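Local coordinates for extracellular solute-binding protein family 1 (Pseudothermotoga lettingae, PDB 5CI5), which binds alpha-D-tagatopyranose and probably serves as the extracellular solute-binding component of an ABC sugar transporter, at residues Gly186-His191 with Ile383-Gln388; Asp231-Tyr236 with Arg389-Glu394; Thr323-Trp328 with Pro340-Val345. All blocks are in the same frame, centred on the assembly; numbering follows the deposited sequence.

Interaction 1 (Gly186-His191 with Ile383-Gln388)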
ATOM      1  N   GLY A 186      -7.040  12.555  -1.489  1.00  6.81           N
ATOM      2  CA  GLY A 186      -6.818  13.486  -2.583  1.00  8.68           C
ATOM      3  C   GLY A 186      -5.545  14.298  -2.490  1.00  8.79           C
ATOM      4  O   GLY A 186      -5.428  15.360  -3.099  1.00 10.88           O
ATOM      5  N   THR A 187      -4.589  13.794  -1.722  1.00  9.54           N
ATOM      6  CA  THR A 187      -3.258  14.374  -1.571  1.00  7.73           C
ATOM      7  C   THR A 187      -2.352  14.026  -2.760  1.00 10.67           C
ATOM      8  O   THR A 187      -2.644  13.113  -3.541  1.00  9.32           O
ATOM      9  CB  THR A 187      -2.622  13.841  -0.266  1.00  9.54           C
ATOM     10  OG1 THR A 187      -2.809  12.412  -0.216  1.00 10.19           O
ATOM     11  CG2 THR A 187      -3.293  14.458   0.961  1.00 12.67           C
ATOM     12  N   LYS A 188      -1.232  14.740  -2.888  1.00  9.49           N
ATOM     13  CA  LYS A 188      -0.232  14.373  -3.893  1.00 10.39           C
ATOM     14  C   LYS A 188       0.673  13.253  -3.366  1.00 11.35           C
ATOM     15  O   LYS A 188       1.893  13.404  -3.196  1.00 12.14           O
ATOM     16  CB  LYS A 188       0.586  15.589  -4.306  1.00 14.05           C
ATOM     17  CG  LYS A 188      -0.208  16.638  -5.095  1.00 18.62           C
ATOM     18  CD  LYS A 188      -0.775  16.073  -6.421  1.00 18.43           C
ATOM     19  CE  LYS A 188       0.291  15.535  -7.368  1.00 17.24           C
ATOM     20  NZ  LYS A 188       1.161  16.608  -7.923  1.00 21.95           N
ATOM     21  N   THR A 189       0.033  12.122  -3.103  1.00  9.26           N
ATOM     22  CA  THR A 189       0.683  10.933  -2.579  1.00  7.58           C
ATOM     23  C   THR A 189       0.074   9.703  -3.273  1.00  8.29           C
ATOM     24  O   THR A 189      -1.001   9.776  -3.896  1.00  8.77           O
ATOM     25  CB  THR A 189       0.508  10.783  -1.058  1.00 11.41           C
ATOM     26  OG1 THR A 189      -0.886  10.579  -0.790  1.00  9.00           O
ATOM     27  CG2 THR A 189       1.040  11.988  -0.263  1.00 11.47           C
ATOM     28  N   GLU A 190       0.773   8.573  -3.160  1.00  7.62           N
ATOM     29  CA  GLU A 190       0.364   7.340  -3.800  1.00  7.79           C
ATOM     30  C   GLU A 190      -1.031   6.908  -3.365  1.00  8.57           C
ATOM     31  O   GLU A 190      -1.699   6.237  -4.125  1.00  7.58           O
ATOM     32  CB  GLU A 190       1.381   6.241  -3.478  1.00  8.32           C
ATOM     33  CG  GLU A 190       1.139   4.914  -4.142  1.00  9.89           C
ATOM     34  CD  GLU A 190       1.354   4.903  -5.634  1.00 10.68           C
ATOM     35  OE1 GLU A 190       1.828   5.910  -6.197  1.00  9.16           O
ATOM     36  OE2 GLU A 190       1.032   3.878  -6.246  1.00 10.56           O
ATOM     37  N   HIS A 191      -1.449   7.268  -2.146  1.00  7.51           N
ATOM     38  CA  HIS A 191      -2.775   6.873  -1.656  1.00  6.79           C
ATOM     39  C   HIS A 191      -3.867   7.312  -2.643  1.00  7.43           C
ATOM     40  O   HIS A 191      -4.883   6.638  -2.832  1.00  7.59           O
ATOM     41  CB  HIS A 191      -3.128   7.484  -0.287  1.00  7.81           C
ATOM     42  CG  HIS A 191      -2.048   7.429   0.748  1.00  7.44           C
ATOM     43  ND1 HIS A 191      -1.032   8.358   0.809  1.00  8.86           N
ATOM     44  CD2 HIS A 191      -1.879   6.617   1.820  1.00  6.73           C
ATOM     45  CE1 HIS A 191      -0.266   8.100   1.855  1.00 11.78           C
ATOM     46  NE2 HIS A 191      -0.754   7.042   2.482  1.00  8.54           N
ATOM     47  N   ILE A 383      -2.056  10.579 -12.145  1.00  9.47           N
ATOM     48  CA  ILE A 383      -3.327  10.199 -11.551  1.00  8.27           C
ATOM     49  C   ILE A 383      -3.591  11.109 -10.333  1.00  6.65           C
ATOM     50  O   ILE A 383      -4.702  11.625 -10.141  1.00  8.89           O
ATOM     51  CB  ILE A 383      -3.337   8.705 -11.140  1.00  9.32           C
ATOM     52  CG1 ILE A 383      -3.116   7.803 -12.367  1.00  8.91           C
ATOM     53  CG2 ILE A 383      -4.631   8.367 -10.424  1.00  8.37           C
ATOM     54  CD1 ILE A 383      -4.184   7.940 -13.440  1.00 10.67           C
ATOM     55  N   GLN A 384      -2.558  11.338  -9.517  1.00  8.56           N
ATOM     56  CA  GLN A 384      -2.682  12.225  -8.362  1.00  9.09           C
ATOM     57  C   GLN A 384      -3.148  13.624  -8.806  1.00 10.09           C
ATOM     58  O   GLN A 384      -4.069  14.208  -8.224  1.00 10.27           O
ATOM     59  CB  GLN A 384      -1.349  12.325  -7.617  1.00 11.46           C
ATOM     60  CG  GLN A 384      -0.933  11.003  -6.955  1.00  9.84           C
ATOM     61  CD  GLN A 384       0.529  10.980  -6.554  1.00 11.10           C
ATOM     62  OE1 GLN A 384       1.211   9.950  -6.667  1.00 14.48           O
ATOM     63  NE2 GLN A 384       1.033  12.124  -6.148  1.00  8.95           N
ATOM     64  N   THR A 385      -2.487  14.164  -9.826  1.00  9.66           N
ATOM     65  CA  THR A 385      -2.807  15.493 -10.316  1.00  9.56           C
ATOM     66  C   THR A 385      -4.240  15.560 -10.871  1.00 11.00           C
ATOM     67  O   THR A 385      -4.983  16.494 -10.598  1.00 11.64           O
ATOM     68  CB  THR A 385      -1.778  15.918 -11.383  1.00 10.10           C
ATOM     69  OG1 THR A 385      -0.482  16.020 -10.772  1.00 13.74           O
ATOM     70  CG2 THR A 385      -2.164  17.268 -12.025  1.00 11.97           C
HETATM   71  N   MSE A 386      -4.624  14.532 -11.611  1.00 10.02           N
HETATM   72  CA  MSE A 386      -5.969  14.397 -12.154  1.00 10.11           C
HETATM   73  C   MSE A 386      -7.013  14.553 -11.040  1.00 13.04           C
HETATM   74  O   MSE A 386      -7.935  15.399 -11.118  1.00 11.33           O
HETATM   75  CB  MSE A 386      -6.095  13.040 -12.844  1.00 10.20           C
HETATM   76  CG  MSE A 386      -7.434  12.788 -13.456  1.00  9.95           C
HETATM   77 SE   MSE A 386      -7.588  10.975 -14.064  0.63 11.58          SE
HETATM   78  CE  MSE A 386      -7.565  10.086 -12.339  1.00 12.05           C
ATOM     79  N   VAL A 387      -6.862  13.755  -9.983  1.00  8.15           N
ATOM     80  CA  VAL A 387      -7.822  13.781  -8.893  1.00  9.24           C
ATOM     81  C   VAL A 387      -7.815  15.148  -8.220  1.00  9.62           C
ATOM     82  O   VAL A 387      -8.890  15.724  -7.947  1.00 10.40           O
ATOM     83  CB  VAL A 387      -7.518  12.676  -7.873  1.00 10.52           C
ATOM     84  CG1 VAL A 387      -8.387  12.819  -6.620  1.00  8.55           C
ATOM     85  CG2 VAL A 387      -7.725  11.320  -8.514  1.00 10.91           C
ATOM     86  N   GLN A 388      -6.630  15.683  -7.958  1.00 11.80           N
ATOM     87  CA  GLN A 388      -6.549  16.959  -7.250  1.00 12.95           C
ATOM     88  C   GLN A 388      -7.199  18.088  -8.021  1.00 13.62           C
ATOM     89  O   GLN A 388      -7.894  18.918  -7.427  1.00 17.70           O
ATOM     90  CB  GLN A 388      -5.102  17.375  -6.961  1.00 16.36           C
ATOM     91  CG  GLN A 388      -4.471  16.708  -5.828  1.00 16.69           C
ATOM     92  CD  GLN A 388      -3.637  17.679  -4.976  1.00 20.89           C
ATOM     93  OE1 GLN A 388      -3.028  18.641  -5.487  1.00 18.78           O
ATOM     94  NE2 GLN A 388      -3.631  17.441  -3.678  1.00 13.46           N
TER
HETATM   95  O   HOH W   1       3.389  12.536  -5.342  1.00 11.32           O

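Interaction 2 (Asp231-Tyr236 with Arg389-Glu394)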
ATOM      1  N   ASP A 231     -16.860  12.922  -6.276  1.00  7.97           N
ATOM      2  CA  ASP A 231     -18.181  13.350  -5.784  1.00 11.12           C
ATOM      3  C   ASP A 231     -18.376  13.054  -4.291  1.00  9.34           C
ATOM      4  O   ASP A 231     -19.049  13.802  -3.594  1.00  9.52           O
ATOM      5  CB  ASP A 231     -19.309  12.670  -6.556  1.00 11.21           C
ATOM      6  CG  ASP A 231     -19.614  13.341  -7.891  1.00 13.19           C
ATOM      7  OD1 ASP A 231     -19.108  14.444  -8.153  1.00 13.79           O
ATOM      8  OD2 ASP A 231     -20.404  12.747  -8.665  1.00 16.25           O
ATOM      9  N   LEU A 232     -17.825  11.944  -3.809  1.00  9.57           N
ATOM     10  CA  LEU A 232     -17.925  11.607  -2.400  1.00  8.84           C
ATOM     11  C   LEU A 232     -17.366  12.734  -1.552  1.00 10.08           C
ATOM     12  O   LEU A 232     -17.893  13.061  -0.490  1.00 11.45           O
ATOM     13  CB  LEU A 232     -17.195  10.292  -2.100  1.00  8.90           C
ATOM     14  CG  LEU A 232     -17.959   9.058  -2.560  1.00  7.14           C
ATOM     15  CD1 LEU A 232     -17.024   7.865  -2.624  1.00 11.25           C
ATOM     16  CD2 LEU A 232     -19.153   8.737  -1.678  1.00  7.78           C
ATOM     17  N   ALA A 233     -16.298  13.346  -2.041  1.00  8.15           N
ATOM     18  CA  ALA A 233     -15.710  14.483  -1.363  1.00 12.57           C
ATOM     19  C   ALA A 233     -16.394  15.829  -1.693  1.00 19.93           C
ATOM     20  O   ALA A 233     -16.609  16.620  -0.782  1.00 29.37           O
ATOM     21  CB  ALA A 233     -14.236  14.553  -1.674  1.00 13.76           C
ATOM     22  N   LYS A 234     -16.760  16.086  -2.952  1.00 10.11           N
ATOM     23  CA  LYS A 234     -17.207  17.424  -3.398  1.00 11.28           C
ATOM     24  C   LYS A 234     -18.709  17.708  -3.347  1.00 20.55           C
ATOM     25  O   LYS A 234     -19.128  18.828  -3.075  1.00 34.08           O
ATOM     26  CB  LYS A 234     -16.806  17.668  -4.851  1.00 14.32           C
ATOM     27  CG  LYS A 234     -15.340  17.753  -5.150  1.00 22.02           C
ATOM     28  CD  LYS A 234     -15.160  17.937  -6.682  1.00 18.93           C
ATOM     29  CE  LYS A 234     -15.503  19.349  -7.154  1.00 22.99           C
ATOM     30  NZ  LYS A 234     -15.169  19.572  -8.604  1.00 23.64           N
ATOM     31  N   LYS A 235     -19.501  16.725  -3.730  1.00 15.20           N
ATOM     32  CA  LYS A 235     -20.956  16.881  -3.802  1.00 14.45           C
ATOM     33  C   LYS A 235     -21.626  16.310  -2.561  1.00 13.07           C
ATOM     34  O   LYS A 235     -22.423  16.984  -1.869  1.00 12.16           O
ATOM     35  CB  LYS A 235     -21.529  16.170  -5.048  1.00 15.72           C
ATOM     36  CG  LYS A 235     -21.136  16.761  -6.378  1.00 25.50           C
ATOM     37  CD  LYS A 235     -22.029  16.155  -7.477  1.00 20.94           C
ATOM     38  CE  LYS A 235     -21.740  16.764  -8.835  1.00 30.33           C
ATOM     39  NZ  LYS A 235     -20.295  16.730  -9.180  1.00 29.32           N
ATOM     40  N   TYR A 236     -21.317  15.055  -2.292  1.00 12.47           N
ATOM     41  CA  TYR A 236     -21.954  14.327  -1.203  1.00  9.82           C
ATOM     42  C   TYR A 236     -21.375  14.753   0.134  1.00 11.13           C
ATOM     43  O   TYR A 236     -22.021  14.605   1.163  1.00 10.60           O
ATOM     44  CB  TYR A 236     -21.797  12.809  -1.409  1.00  7.18           C
ATOM     45  CG  TYR A 236     -22.422  12.297  -2.691  1.00  8.22           C
ATOM     46  CD1 TYR A 236     -23.793  12.415  -2.924  1.00 13.14           C
ATOM     47  CD2 TYR A 236     -21.642  11.674  -3.660  1.00 10.11           C
ATOM     48  CE1 TYR A 236     -24.364  11.935  -4.083  1.00 12.92           C
ATOM     49  CE2 TYR A 236     -22.203  11.189  -4.834  1.00 13.43           C
ATOM     50  CZ  TYR A 236     -23.565  11.320  -5.045  1.00 15.02           C
ATOM     51  OH  TYR A 236     -24.110  10.844  -6.227  1.00 15.03           O
ATOM     52  N   ARG A 389      -7.001  18.123  -9.333  1.00  9.45           N
ATOM     53  CA  ARG A 389      -7.479  19.242 -10.139  1.00 15.72           C
ATOM     54  C   ARG A 389      -9.003  19.223 -10.164  1.00 14.28           C
ATOM     55  O   ARG A 389      -9.640  20.266 -10.213  1.00 12.85           O
ATOM     56  CB  ARG A 389      -6.880  19.185 -11.549  1.00 21.20           C
ATOM     57  CG  ARG A 389      -5.371  19.499 -11.584  1.00 27.44           C
ATOM     58  CD  ARG A 389      -5.069  20.880 -12.151  1.00 32.75           C
ATOM     59  NE  ARG A 389      -4.647  20.824 -13.539  1.00 46.20           N
ATOM     60  CZ  ARG A 389      -4.701  21.856 -14.375  1.00 38.73           C
ATOM     61  NH1 ARG A 389      -5.164  23.034 -13.966  1.00 34.33           N
ATOM     62  NH2 ARG A 389      -4.291  21.709 -15.621  1.00 49.89           N
ATOM     63  N   VAL A 390      -9.592  18.037 -10.112  1.00 11.21           N
ATOM     64  CA  VAL A 390     -11.039  17.941 -10.002  1.00 11.44           C
ATOM     65  C   VAL A 390     -11.497  18.427  -8.624  1.00 12.54           C
ATOM     66  O   VAL A 390     -12.437  19.233  -8.520  1.00 12.75           O
ATOM     67  CB  VAL A 390     -11.530  16.500 -10.264  1.00 10.01           C
ATOM     68  CG1 VAL A 390     -13.014  16.378  -9.938  1.00 12.17           C
ATOM     69  CG2 VAL A 390     -11.243  16.130 -11.687  1.00 12.90           C
ATOM     70  N   LEU A 391     -10.834  17.964  -7.565  1.00  9.57           N
ATOM     71  CA  LEU A 391     -11.217  18.336  -6.208  1.00 10.10           C
ATOM     72  C   LEU A 391     -11.119  19.853  -6.011  1.00 15.29           C
ATOM     73  O   LEU A 391     -11.931  20.436  -5.308  1.00 15.18           O
ATOM     74  CB  LEU A 391     -10.326  17.625  -5.183  1.00  8.98           C
ATOM     75  CG  LEU A 391     -10.526  16.118  -5.091  1.00 10.03           C
ATOM     76  CD1 LEU A 391      -9.483  15.507  -4.158  1.00 13.22           C
ATOM     77  CD2 LEU A 391     -11.917  15.792  -4.592  1.00  9.93           C
ATOM     78  N   LEU A 392     -10.130  20.462  -6.655  1.00 15.43           N
ATOM     79  CA  LEU A 392      -9.875  21.894  -6.528  1.00 14.45           C
ATOM     80  C   LEU A 392     -10.789  22.720  -7.410  1.00 19.84           C
ATOM     81  O   LEU A 392     -10.822  23.955  -7.288  1.00 18.68           O
ATOM     82  CB  LEU A 392      -8.424  22.209  -6.879  1.00 12.45           C
ATOM     83  CG  LEU A 392      -7.324  21.714  -5.933  1.00 15.16           C
ATOM     84  CD1 LEU A 392      -5.970  21.732  -6.619  1.00 20.01           C
ATOM     85  CD2 LEU A 392      -7.315  22.576  -4.682  1.00 19.64           C
ATOM     86  N   GLY A 393     -11.524  22.053  -8.297  1.00 15.33           N
ATOM     87  CA  GLY A 393     -12.460  22.730  -9.183  1.00 22.74           C
ATOM     88  C   GLY A 393     -11.770  23.413 -10.353  1.00 24.71           C
ATOM     89  O   GLY A 393     -12.359  24.278 -11.026  1.00 20.96           O
ATOM     90  N   GLU A 394     -10.521  23.020 -10.608  1.00 21.90           N
ATOM     91  CA  GLU A 394      -9.740  23.606 -11.698  1.00 20.43           C
ATOM     92  C   GLU A 394     -10.123  22.990 -13.029  1.00 18.72           C
ATOM     93  O   GLU A 394     -10.094  23.662 -14.055  1.00 20.25           O
ATOM     94  CB  GLU A 394      -8.235  23.451 -11.429  1.00 18.76           C
ATOM     95  CG  GLU A 394      -7.799  24.244 -10.196  1.00 22.19           C
ATOM     96  CD  GLU A 394      -6.382  23.976  -9.760  1.00 30.21           C
ATOM     97  OE1 GLU A 394      -5.741  23.040 -10.295  1.00 27.48           O
ATOM     98  OE2 GLU A 394      -5.910  24.712  -8.859  1.00 27.35           O
TER

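Interaction 3 (Thr323-Trp328 with Pro340-Val345)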
ATOM      1  N   THR A 323      13.408 -11.999   6.757  1.00 10.19           N
ATOM      2  CA  THR A 323      12.342 -12.691   6.053  1.00 10.06           C
ATOM      3  C   THR A 323      12.338 -14.176   6.418  1.00  9.03           C
ATOM      4  O   THR A 323      11.809 -14.986   5.668  1.00 10.58           O
ATOM      5  CB  THR A 323      12.473 -12.489   4.522  1.00 10.63           C
ATOM      6  OG1 THR A 323      12.935 -11.156   4.251  1.00  9.92           O
ATOM      7  CG2 THR A 323      11.139 -12.677   3.847  1.00 14.03           C
ATOM      8  N   SER A 324      12.901 -14.514   7.582  1.00 10.86           N
ATOM      9  CA  SER A 324      12.885 -15.888   8.085  1.00 13.87           C
ATOM     10  C   SER A 324      11.574 -16.217   8.789  1.00 11.21           C
ATOM     11  O   SER A 324      10.820 -15.341   9.214  1.00 10.92           O
ATOM     12  CB  SER A 324      14.045 -16.142   9.050  1.00 12.32           C
ATOM     13  OG  SER A 324      13.871 -15.383  10.239  1.00 13.71           O
ATOM     14  N   PHE A 325      11.310 -17.506   8.892  1.00 12.51           N
ATOM     15  CA  PHE A 325      10.110 -17.995   9.540  1.00 10.48           C
ATOM     16  C   PHE A 325      10.024 -17.493  10.986  1.00  9.51           C
ATOM     17  O   PHE A 325       8.994 -16.967  11.397  1.00 12.49           O
ATOM     18  CB  PHE A 325      10.107 -19.524   9.473  1.00 12.08           C
ATOM     19  CG  PHE A 325       8.897 -20.159  10.090  1.00 11.96           C
ATOM     20  CD1 PHE A 325       7.694 -20.221   9.412  1.00 13.49           C
ATOM     21  CD2 PHE A 325       8.967 -20.695  11.355  1.00 13.99           C
ATOM     22  CE1 PHE A 325       6.577 -20.815   9.989  1.00 12.97           C
ATOM     23  CE2 PHE A 325       7.856 -21.287  11.934  1.00 14.57           C
ATOM     24  CZ  PHE A 325       6.666 -21.347  11.236  1.00 14.03           C
ATOM     25  N   ASP A 326      11.092 -17.664  11.771  1.00 11.06           N
ATOM     26  CA  ASP A 326      11.011 -17.327  13.194  1.00 12.91           C
ATOM     27  C   ASP A 326      10.720 -15.844  13.397  1.00 14.37           C
ATOM     28  O   ASP A 326       9.916 -15.484  14.254  1.00 14.67           O
ATOM     29  CB  ASP A 326      12.287 -17.707  13.940  1.00 16.96           C
ATOM     30  CG  ASP A 326      12.441 -19.210  14.099  1.00 23.55           C
ATOM     31  OD1 ASP A 326      11.432 -19.930  13.975  1.00 17.35           O
ATOM     32  OD2 ASP A 326      13.572 -19.664  14.385  1.00 21.27           O
ATOM     33  N   VAL A 327      11.367 -14.993  12.598  1.00 14.23           N
ATOM     34  CA  VAL A 327      11.198 -13.547  12.739  1.00  9.43           C
ATOM     35  C   VAL A 327       9.775 -13.158  12.394  1.00 12.27           C
ATOM     36  O   VAL A 327       9.147 -12.392  13.129  1.00 13.38           O
ATOM     37  CB  VAL A 327      12.221 -12.763  11.865  1.00 11.35           C
ATOM     38  CG1 VAL A 327      11.857 -11.297  11.752  1.00 12.48           C
ATOM     39  CG2 VAL A 327      13.619 -12.918  12.451  1.00 12.87           C
ATOM     40  N   TRP A 328       9.244 -13.696  11.296  1.00 10.17           N
ATOM     41  CA  TRP A 328       7.907 -13.296  10.889  1.00 11.09           C
ATOM     42  C   TRP A 328       6.842 -13.904  11.805  1.00 13.94           C
ATOM     43  O   TRP A 328       5.840 -13.263  12.062  1.00 11.77           O
ATOM     44  CB  TRP A 328       7.637 -13.636   9.424  1.00  9.74           C
ATOM     45  CG  TRP A 328       7.634 -12.390   8.619  1.00 10.06           C
ATOM     46  CD1 TRP A 328       8.627 -11.953   7.768  1.00 14.44           C
ATOM     47  CD2 TRP A 328       6.630 -11.374   8.612  1.00 10.90           C
ATOM     48  NE1 TRP A 328       8.274 -10.741   7.220  1.00 16.05           N
ATOM     49  CE2 TRP A 328       7.056 -10.366   7.722  1.00 11.96           C
ATOM     50  CE3 TRP A 328       5.409 -11.224   9.256  1.00  9.52           C
ATOM     51  CZ2 TRP A 328       6.295  -9.224   7.465  1.00 11.22           C
ATOM     52  CZ3 TRP A 328       4.653 -10.095   8.993  1.00 12.92           C
ATOM     53  CH2 TRP A 328       5.114  -9.102   8.120  1.00 11.25           C
ATOM     54  N   PRO A 340       2.414 -11.356   6.218  1.00  7.75           N
ATOM     55  CA  PRO A 340       3.704 -11.921   5.836  1.00  8.83           C
ATOM     56  C   PRO A 340       3.726 -12.253   4.353  1.00  7.54           C
ATOM     57  O   PRO A 340       2.718 -12.720   3.821  1.00  9.19           O
ATOM     58  CB  PRO A 340       3.814 -13.216   6.673  1.00 11.99           C
ATOM     59  CG  PRO A 340       2.756 -13.096   7.781  1.00 10.73           C
ATOM     60  CD  PRO A 340       1.727 -12.135   7.275  1.00 10.59           C
ATOM     61  N   THR A 341       4.858 -12.026   3.700  1.00  9.59           N
ATOM     62  CA  THR A 341       5.072 -12.537   2.349  1.00  8.82           C
ATOM     63  C   THR A 341       5.306 -14.054   2.332  1.00  9.86           C
ATOM     64  O   THR A 341       5.221 -14.648   1.275  1.00  9.59           O
ATOM     65  CB  THR A 341       6.258 -11.858   1.676  1.00  9.74           C
ATOM     66  OG1 THR A 341       7.445 -12.060   2.457  1.00  9.25           O
ATOM     67  CG2 THR A 341       5.967 -10.375   1.531  1.00  7.46           C
ATOM     68  N   ARG A 342       5.593 -14.655   3.490  1.00  8.38           N
ATOM     69  CA  ARG A 342       5.762 -16.114   3.599  1.00  6.49           C
ATOM     70  C   ARG A 342       4.430 -16.840   3.829  1.00  9.60           C
ATOM     71  O   ARG A 342       3.714 -16.555   4.788  1.00 10.61           O
ATOM     72  CB  ARG A 342       6.691 -16.481   4.750  1.00  8.23           C
ATOM     73  CG  ARG A 342       8.148 -16.004   4.648  1.00 12.55           C
ATOM     74  CD  ARG A 342       8.921 -16.463   5.880  1.00 11.86           C
ATOM     75  NE  ARG A 342       9.089 -17.920   5.833  1.00 10.66           N
ATOM     76  CZ  ARG A 342      10.203 -18.571   5.534  1.00 11.34           C
ATOM     77  NH1 ARG A 342      11.340 -17.935   5.280  1.00 13.37           N
ATOM     78  NH2 ARG A 342      10.176 -19.901   5.496  1.00 13.03           N
HETATM   79  N   MSE A 343       4.154 -17.818   2.974  1.00  8.42           N
HETATM   80  CA  MSE A 343       2.945 -18.633   3.054  1.00  9.01           C
HETATM   81  C   MSE A 343       2.918 -19.439   4.350  1.00 11.83           C
HETATM   82  O   MSE A 343       1.891 -19.471   5.029  1.00 12.98           O
HETATM   83  CB  MSE A 343       2.850 -19.573   1.859  1.00  9.88           C
HETATM   84  CG  MSE A 343       2.543 -18.855   0.588  1.00  8.82           C
HETATM   85 SE   MSE A 343       2.103 -20.058  -0.862  0.71 15.09          SE
HETATM   86  CE  MSE A 343       3.885 -20.709  -1.198  1.00 19.88           C
ATOM     87  N   ASP A 344       4.045 -20.058   4.707  1.00  9.68           N
ATOM     88  CA  ASP A 344       4.051 -20.903   5.903  1.00 11.47           C
ATOM     89  C   ASP A 344       3.708 -20.089   7.162  1.00 15.15           C
ATOM     90  O   ASP A 344       2.946 -20.571   7.986  1.00 12.80           O
ATOM     91  CB  ASP A 344       5.369 -21.670   6.072  1.00 14.75           C
ATOM     92  CG  ASP A 344       6.632 -20.802   5.986  1.00 15.22           C
ATOM     93  OD1 ASP A 344       6.562 -19.545   5.944  1.00 13.14           O
ATOM     94  OD2 ASP A 344       7.731 -21.424   5.986  1.00 14.43           O
ATOM     95  N   VAL A 345       4.189 -18.851   7.298  1.00 11.86           N
ATOM     96  CA  VAL A 345       3.795 -18.036   8.443  1.00 11.29           C
ATOM     97  C   VAL A 345       2.310 -17.671   8.422  1.00 12.04           C
ATOM     98  O   VAL A 345       1.632 -17.689   9.471  1.00 11.98           O
ATOM     99  CB  VAL A 345       4.648 -16.754   8.514  1.00  9.63           C
ATOM    100  CG1 VAL A 345       4.210 -15.871   9.634  1.00  9.86           C
ATOM    101  CG2 VAL A 345       6.104 -17.115   8.692  1.00 17.19           C
TER

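Interaction 1 (Gly186-His191 with Ile383-Gln388)
The Q388 side-chain amide reaches back from its helix to the loop carbonyl of G186, with Q388 NE2 2.8 Å from G186 O. The N-H...O angle of 161° and a C=O...N angle of 143° within the carbonyl plane place the donor on a lone pair of G186 O, which itself lies almost in the amide plane of Q388. This bond, the one across the contact that is not weak, helps to set the rotation of the Q388 amide. At the amide's other end, Q388 OE1 is 3.5 Å from K188 CG. K188 crosses Q388 at about a right angle and is bent at chi2, chi3 and chi4, all near -60°; the folded chain brings K188 CE within 3.6 Å of Q384 CB. Its NZ makes a weak hydrogen bond to T385 OG1, but the stronger partner of the ammonium is E381, in a salt bridge.

A water donates to K188 O (2.8 Å); its link to Q384 NE2 is too short to be trusted, and the approach of Q384 NE2 to T189 N sets two donors face to face without a bond. K188 centres an inverse gamma turn in the loop before helix 190-202. This loop packs on helix 376-391 next to the sugar site of an SBP_bac_1-family protein, and Q384 and V387 extend the packing to T193 and T192.

Q384 OE1 is held by S380 OG, which also bonds to E190 OE1, linking the contact to the pocket. The E190 side chain, about 4 Å from the bound tagatose, has OE2 gripped by R370 in a salt bridge and by Y376 OH. Within the loop, T189 OG1 is hydrogen-bonded, 2.7 Å each, to T187 OG1 and H191 ND1, and H191 NE2 continues the chain to D248.

Interaction 2 (Asp231-Tyr236 with Arg389-Glu394)
K234 leaves its helix with CG anti to its own carbonyl carbon (chi1 -66°), runs extended through chi2 and then turns at chi3 (75°), which carries NZ to the end of the facing helix. There K234 NZ donates to V390 O over 2.8 Å. The approach is not in the carbonyl plane: the donor is tilted 33° from it. V390 O also accepts the backbone N-H of G393, whose N is 3.0 Å away, and the two donors come from opposite faces of the carbonyl plane, so one oxygen is gripped twice. The G393 bond belongs to a Schellman motif at the C-terminal end of helix 376-391, G393 having positive phi, with the second bond running from E394 N to R389 O. A lysine ammonium beside this C-terminal end would be expected to interact favourably with the helix dipole.

The apolar half of the contact is small. The CD2 branch of L391 touches A233 CB at 3.9 Å and K234 CG at 4.0 Å, the leucine and lysine chains crossing obliquely. With 184 Å² buried in all, this is a surface contact between two helix ends. L391 also touches T230 of helix 220-234 and A242 and I243 of the following loop, while V390 lies against T230 and, on helix 397-413, against A400. Helix 376-391 thus packs against both helix 220-234 and helix 397-413.

Interaction 3 (Thr323-Trp328 with Pro340-Val345)
P340 lies over one face of W328: P340 CA sits 3.7 Å from the centroid of the six-membered ring and only 8° off the ring normal, a CH-pi contact, while P340 CG extends the cover to 3.6 Å from W328 CE3. The CG2 branch of V345 projects between F325 and W328, 3.6 Å from F325 CD1 and 3.9 Å from W328 CB. The same flank of the phenyl ring meets the D344 carboxylate, with F325 CD1 3.6 Å from D344 OD2 and the two planes 65° apart.

Beside these, R342 lays its guanidinium across the start of helix 325-335, one face against F325 N. The bend at chi3 (70°) turns the flat group toward its partners. R342 NH1 points in plane to T323 O at 3.0 Å and also has a salt bridge to E110; NE and NH2 grip D344 side-on, and together these bonds fix the rotation.

The contact joins the N-terminal turn of helix 325-335 to strand 339-340 and the start of helix 343-348. T323 and T341 also touch strand 128-138, whose W134 meets the W328 ring.

In the fold
Interactions 1 and 2 follow one another along helix 376-391, their centres about 12 Å apart, and they touch where L391 CD1 packs 3.7 Å from G186 CA. That helix therefore meets both the loop entering helix 190-202 and the end of helix 220-234, and the segments of the two contacts alternate along the chain. Interaction 3 lies on the opposite side of the chain's centre, its centre about 33 Å from that of interaction 1 (nearest atoms about 17 Å) and about 42 Å from that of interaction 2. The E190 side chain of interaction 1 is about 4 Å from the bound tagatose, whereas the W328 side chain of interaction 3 is about 10 Å away.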